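Local coordinates for toxin secretion ATP-binding protein (PDB 3B79) that is probably an ABC-type transporter with ATPase activity, the piece described being its N-terminal peptidase C39-like domain, at residues A[7-15]-A[73-83]. Sequence-based numbering, arbitrary orientation. Where two conformers were deposited one is given.
Sequences PLLNSLIYV and ILVLKGGDSCV
Ser11 and Ser81 meet at the centre of the contact between helix 7-15 and the hairpin 73-83, their OG atoms 3.2 Å apart. The Ser81 hydroxyl presses on the Pro7-Leu8 peptide in the first turn of the helix, OG lying 2.9 Å from Pro7 O at an angle too poor for a hydrogen bond; with chi1 at 71° it sits between its own backbone N and carbonyl carbon, and it also touches CB of the Pro7 ring. A water bridges the two backbones here, donating to Pro7 O and, at 2.9 Å, to Ser81 O, although both bonds compete with other acceptors in reach. In the Asp80 conformer modelled here, one of two, Pro7 turns CB and CG toward the OD1 end of the carboxylate, the two side chains crossing obliquely.

Apolar side chains close the contact on both strands. Leu8 brings CD2 to within 3.6 Å of Ser81 CB and also touches Ile73 CG2. Farther along, Val83 packs CG2 against Ser11 CB, 3.8 Å away, and CG1 against Tyr14 CD2, approaching the phenol ring obliquely. Tyr14 CG is anti to the backbone N (chi1 176°), which swings the ring across this valine, the two side chains crossing at about a right angle. Ile73 reaches toward the helix from the neighbouring strand, its CD1 3.9 Å from Leu12 N and its CG1 near Val15 CG2.

Pairing of Leu74 with Cys82 sets Ile73, Ser81 and Val83 on one face of the sheet; Leu74 and Cys82 turn to the other, against Leu113 of helix 110-116. The helix axis runs 13° from strand 80-83, 7.0 Å away. Such packing of an N-terminal helix on a central antiparallel sheet is consistent with the papain-like fold of C39 peptidase domains.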
ATOM      1  N   PRO A   7      -1.991   7.299  -5.326  1.00 14.44           N
ATOM      2  CA  PRO A   7      -1.445   5.943  -5.160  1.00 14.29           C
ATOM      3  C   PRO A   7      -1.666   5.354  -3.757  1.00 12.93           C
ATOM      4  O   PRO A   7      -1.919   4.160  -3.655  1.00 12.03           O
ATOM      5  CB  PRO A   7       0.065   6.122  -5.404  1.00 17.12           C
ATOM      6  CG  PRO A   7       0.294   7.498  -5.738  1.00 17.27           C
ATOM      7  CD  PRO A   7      -0.963   8.307  -5.654  1.00 15.73           C
ATOM      8  N   LEU A   8      -1.527   6.146  -2.689  1.00 11.88           N
ATOM      9  CA  LEU A   8      -1.707   5.625  -1.348  1.00 11.89           C
ATOM     10  C   LEU A   8      -3.154   5.245  -1.117  1.00 10.99           C
ATOM     11  O   LEU A   8      -3.434   4.239  -0.452  1.00 11.68           O
ATOM     12  CB  LEU A   8      -1.240   6.625  -0.281  1.00 13.84           C
ATOM     13  CG  LEU A   8       0.220   6.632   0.138  1.00 16.96           C
ATOM     14  CD1 LEU A   8       0.358   7.741   1.122  1.00 20.03           C
ATOM     15  CD2 LEU A   8       0.691   5.302   0.720  1.00 16.01           C
ATOM     16  N   LEU A   9      -4.084   6.044  -1.622  1.00 11.79           N
ATOM     17  CA  LEU A   9      -5.498   5.717  -1.506  1.00 11.32           C
ATOM     18  C   LEU A   9      -5.793   4.427  -2.282  1.00 11.28           C
ATOM     19  O   LEU A   9      -6.521   3.550  -1.784  1.00 11.86           O
ATOM     20  CB  LEU A   9      -6.371   6.887  -2.018  1.00 12.80           C
ATOM     21  CG  LEU A   9      -7.896   6.667  -1.872  1.00 14.25           C
ATOM     22  CD1 LEU A   9      -8.314   6.349  -0.443  1.00 16.00           C
ATOM     23  CD2 LEU A   9      -8.633   7.943  -2.369  1.00 16.04           C
ATOM     24  N   ASN A  10      -5.223   4.280  -3.486  1.00 10.75           N
ATOM     25  CA  ASN A  10      -5.431   3.040  -4.228  1.00 10.71           C
ATOM     26  C   ASN A  10      -4.940   1.844  -3.407  1.00  9.62           C
ATOM     27  O   ASN A  10      -5.603   0.793  -3.320  1.00 10.71           O
ATOM     28  CB  ASN A  10      -4.689   3.102  -5.579  1.00 11.44           C
ATOM     29  CG  ASN A  10      -5.051   1.942  -6.497  1.00 11.91           C
ATOM     30  OD1 ASN A  10      -4.310   0.907  -6.603  1.00 14.79           O
ATOM     31  ND2 ASN A  10      -6.205   2.045  -7.094  1.00 12.86           N
ATOM     32  N   SER A  11      -3.750   1.990  -2.823  1.00  9.89           N
ATOM     33  CA  SER A  11      -3.185   0.883  -2.050  1.00 10.23           C
ATOM     34  C   SER A  11      -4.071   0.556  -0.832  1.00  9.85           C
ATOM     35  O   SER A  11      -4.312  -0.610  -0.514  1.00 10.30           O
ATOM     36  CB  SER A  11      -1.759   1.239  -1.580  1.00 10.54           C
ATOM     37  OG  SER A  11      -0.912   1.460  -2.696  1.00 10.51           O
ATOM     38  N   LEU A  12      -4.565   1.598  -0.145  1.00 10.23           N
ATOM     39  CA  LEU A  12      -5.395   1.373   1.037  1.00 11.16           C
ATOM     40  C   LEU A  12      -6.726   0.727   0.661  1.00 11.32           C
ATOM     41  O   LEU A  12      -7.210  -0.151   1.385  1.00 11.35           O
ATOM     42  CB  LEU A  12      -5.659   2.725   1.720  1.00 11.84           C
ATOM     43  CG  LEU A  12      -6.547   2.652   2.954  1.00 14.38           C
ATOM     44  CD1 LEU A  12      -5.931   1.775   4.051  1.00 15.54           C
ATOM     45  CD2 LEU A  12      -6.850   4.079   3.479  1.00 14.52           C
ATOM     46  N   ILE A  13      -7.314   1.153  -0.452  0.60 10.82           N
ATOM     47  CA  ILE A  13      -8.590   0.562  -0.909  0.60 10.74           C
ATOM     48  C   ILE A  13      -8.378  -0.891  -1.208  0.60 11.09           C
ATOM     49  O   ILE A  13      -9.220  -1.728  -0.817  0.60  9.59           O
ATOM     50  CB  ILE A  13      -9.120   1.317  -2.135  0.60 10.91           C
ATOM     51  CG1 ILE A  13      -9.731   2.656  -1.671  0.60 11.18           C
ATOM     52  CG2 ILE A  13     -10.172   0.464  -2.939  0.60 12.26           C
ATOM     53  CD1 ILE A  13     -11.036   2.576  -0.978  0.60 17.97           C
ATOM     54  N   TYR A  14      -7.279  -1.232  -1.873  1.00 11.08           N
ATOM     55  CA  TYR A  14      -7.005  -2.654  -2.161  1.00 10.84           C
ATOM     56  C   TYR A  14      -6.957  -3.434  -0.841  1.00 10.19           C
ATOM     57  O   TYR A  14      -7.604  -4.487  -0.713  1.00 10.93           O
ATOM     58  CB  TYR A  14      -5.678  -2.854  -2.938  1.00 11.03           C
ATOM     59  CG  TYR A  14      -5.404  -4.323  -3.110  1.00 10.97           C
ATOM     60  CD1 TYR A  14      -5.908  -5.010  -4.207  1.00 12.59           C
ATOM     61  CD2 TYR A  14      -4.732  -5.040  -2.119  1.00 11.25           C
ATOM     62  CE1 TYR A  14      -5.709  -6.377  -4.310  1.00 12.91           C
ATOM     63  CE2 TYR A  14      -4.564  -6.412  -2.213  1.00 12.08           C
ATOM     64  CZ  TYR A  14      -5.069  -7.087  -3.319  1.00 12.58           C
ATOM     65  OH  TYR A  14      -4.869  -8.482  -3.374  1.00 15.84           O
ATOM     66  N   VAL A  15      -6.217  -2.942   0.165  1.00 10.29           N
ATOM     67  CA  VAL A  15      -6.130  -3.700   1.384  1.00 10.87           C
ATOM     68  C   VAL A  15      -7.476  -3.798   2.093  1.00 10.63           C
ATOM     69  O   VAL A  15      -7.823  -4.850   2.656  1.00 11.25           O
ATOM     70  CB  VAL A  15      -5.006  -3.146   2.312  1.00 10.79           C
ATOM     71  CG1 VAL A  15      -5.001  -3.935   3.626  1.00 12.86           C
ATOM     72  CG2 VAL A  15      -3.666  -3.232   1.581  1.00 12.21           C
ATOM     73  N   ILE A  73       1.696  -1.981   2.522  1.00  9.46           N
ATOM     74  CA  ILE A  73       1.754  -0.865   1.596  1.00  8.66           C
ATOM     75  C   ILE A  73       3.173  -0.301   1.574  1.00  8.51           C
ATOM     76  O   ILE A  73       3.671   0.120   2.630  1.00 10.03           O
ATOM     77  CB  ILE A  73       0.731   0.222   1.971  1.00  9.05           C
ATOM     78  CG1 ILE A  73      -0.696  -0.343   1.938  1.00  9.85           C
ATOM     79  CG2 ILE A  73       0.930   1.451   1.073  1.00 11.78           C
ATOM     80  CD1 ILE A  73      -1.797   0.629   2.382  1.00 11.40           C
ATOM     81  N   LEU A  74       3.825  -0.336   0.415  1.00  8.99           N
ATOM     82  CA  LEU A  74       5.198   0.154   0.330  1.00  9.79           C
ATOM     83  C   LEU A  74       5.196   1.613  -0.074  1.00 10.02           C
ATOM     84  O   LEU A  74       4.464   2.020  -0.991  1.00 11.59           O
ATOM     85  CB  LEU A  74       5.964  -0.619  -0.721  1.00 10.33           C
ATOM     86  CG  LEU A  74       6.023  -2.145  -0.574  1.00 10.40           C
ATOM     87  CD1 LEU A  74       6.856  -2.753  -1.660  1.00 11.95           C
ATOM     88  CD2 LEU A  74       6.484  -2.561   0.813  1.00 11.52           C
ATOM     89  N   VAL A  75       6.058   2.402   0.575  1.00 10.53           N
ATOM     90  CA  VAL A  75       6.294   3.767   0.114  1.00 11.17           C
ATOM     91  C   VAL A  75       7.423   3.736  -0.894  1.00 10.91           C
ATOM     92  O   VAL A  75       8.519   3.215  -0.644  1.00 11.54           O
ATOM     93  CB  VAL A  75       6.687   4.652   1.313  1.00 12.05           C
ATOM     94  CG1 VAL A  75       7.005   6.063   0.828  1.00 13.36           C
ATOM     95  CG2 VAL A  75       5.569   4.671   2.372  1.00 12.86           C
ATOM     96  N   LEU A  76       7.141   4.281  -2.081  1.00 10.97           N
ATOM     97  CA  LEU A  76       8.082   4.232  -3.220  1.00 12.30           C
ATOM     98  C   LEU A  76       8.589   5.669  -3.480  1.00 13.81           C
ATOM     99  O   LEU A  76       7.999   6.646  -3.036  1.00 15.25           O
ATOM    100  CB  LEU A  76       7.376   3.701  -4.476  1.00 12.32           C
ATOM    101  CG  LEU A  76       6.765   2.298  -4.306  1.00 11.49           C
ATOM    102  CD1 LEU A  76       6.047   1.934  -5.604  1.00 13.86           C
ATOM    103  CD2 LEU A  76       7.793   1.237  -3.952  1.00 12.49           C
ATOM    104  N   LYS A  77       9.694   5.758  -4.198  1.00 14.11           N
ATOM    105  CA  LYS A  77      10.304   7.061  -4.512  1.00 16.05           C
ATOM    106  C   LYS A  77       9.320   7.944  -5.269  1.00 17.80           C
ATOM    107  O   LYS A  77       8.473   7.465  -6.014  1.00 18.16           O
ATOM    108  CB  LYS A  77      11.557   6.848  -5.369  1.00 17.44           C
ATOM    109  CG  LYS A  77      12.711   6.198  -4.625  1.00 18.54           C
ATOM    110  CD  LYS A  77      13.860   5.931  -5.601  1.00 20.54           C
ATOM    111  CE  LYS A  77      15.026   5.290  -4.838  1.00 23.92           C
ATOM    112  NZ  LYS A  77      16.100   4.838  -5.807  1.00 25.61           N
ATOM    113  N   GLY A  78       9.453   9.251  -5.053  1.00 19.16           N
ATOM    114  CA  GLY A  78       8.679  10.214  -5.828  1.00 20.21           C
ATOM    115  C   GLY A  78       7.217  10.350  -5.419  1.00 19.20           C
ATOM    116  O   GLY A  78       6.383  10.703  -6.276  1.00 22.89           O
ATOM    117  N   GLY A  79       6.884   9.988  -4.172  1.00 18.07           N
ATOM    118  CA  GLY A  79       5.503  10.103  -3.683  1.00 18.13           C
ATOM    119  C   GLY A  79       4.600   8.985  -4.175  1.00 17.73           C
ATOM    120  O   GLY A  79       3.391   9.121  -4.129  1.00 19.87           O
ATOM    121  N   ASP A  80       5.175   7.888  -4.659  0.50 16.54           N
ATOM    122  CA  ASP A  80       4.383   6.777  -5.162  0.50 14.68           C
ATOM    123  C   ASP A  80       4.266   5.702  -4.078  0.50 13.49           C
ATOM    124  O   ASP A  80       4.957   5.753  -3.040  0.50 13.60           O
ATOM    125  CB  ASP A  80       5.016   6.221  -6.441  0.50 15.33           C
ATOM    126  CG  ASP A  80       4.111   5.269  -7.195  0.50 15.23           C
ATOM    127  OD1 ASP A  80       2.839   5.295  -7.097  0.50 13.34           O
ATOM    128  OD2 ASP A  80       4.713   4.476  -7.977  0.50 20.59           O
ATOM    129  N   SER A  81       3.405   4.723  -4.323  1.00 12.38           N
ATOM    130  CA  SER A  81       3.193   3.618  -3.369  1.00 12.66           C
ATOM    131  C   SER A  81       2.630   2.446  -4.136  1.00 12.35           C
ATOM    132  O   SER A  81       2.047   2.610  -5.224  1.00 13.24           O
ATOM    133  CB  SER A  81       2.210   4.005  -2.264  1.00 15.06           C
ATOM    134  OG  SER A  81       0.893   4.096  -2.789  1.00 20.06           O
ATOM    135  N   CYS A  82       2.751   1.284  -3.535  1.00 10.62           N
ATOM    136  CA  CYS A  82       2.066   0.116  -4.070  1.00 10.66           C
ATOM    137  C   CYS A  82       1.737  -0.847  -2.943  1.00 10.10           C
ATOM    138  O   CYS A  82       2.221  -0.695  -1.813  1.00 11.57           O
ATOM    139  CB  CYS A  82       2.862  -0.612  -5.168  1.00 12.15           C
ATOM    140  SG  CYS A  82       4.394  -1.405  -4.584  1.00 12.90           S
ATOM    141  N   VAL A  83       0.880  -1.818  -3.242  1.00  9.38           N
ATOM    142  CA  VAL A  83       0.690  -2.928  -2.333  1.00  8.79           C
ATOM    143  C   VAL A  83       1.755  -3.975  -2.665  1.00  9.90           C
ATOM    144  O   VAL A  83       1.978  -4.275  -3.846  1.00 10.60           O
ATOM    145  CB  VAL A  83      -0.702  -3.581  -2.489  1.00  9.53           C
ATOM    146  CG1 VAL A  83      -0.920  -4.699  -1.490  1.00 11.07           C
ATOM    147  CG2 VAL A  83      -1.776  -2.498  -2.311  1.00 11.71           C
TER
HETATM  148  O   HOH W   1      -0.749   2.884  -5.780  1.00 19.11           O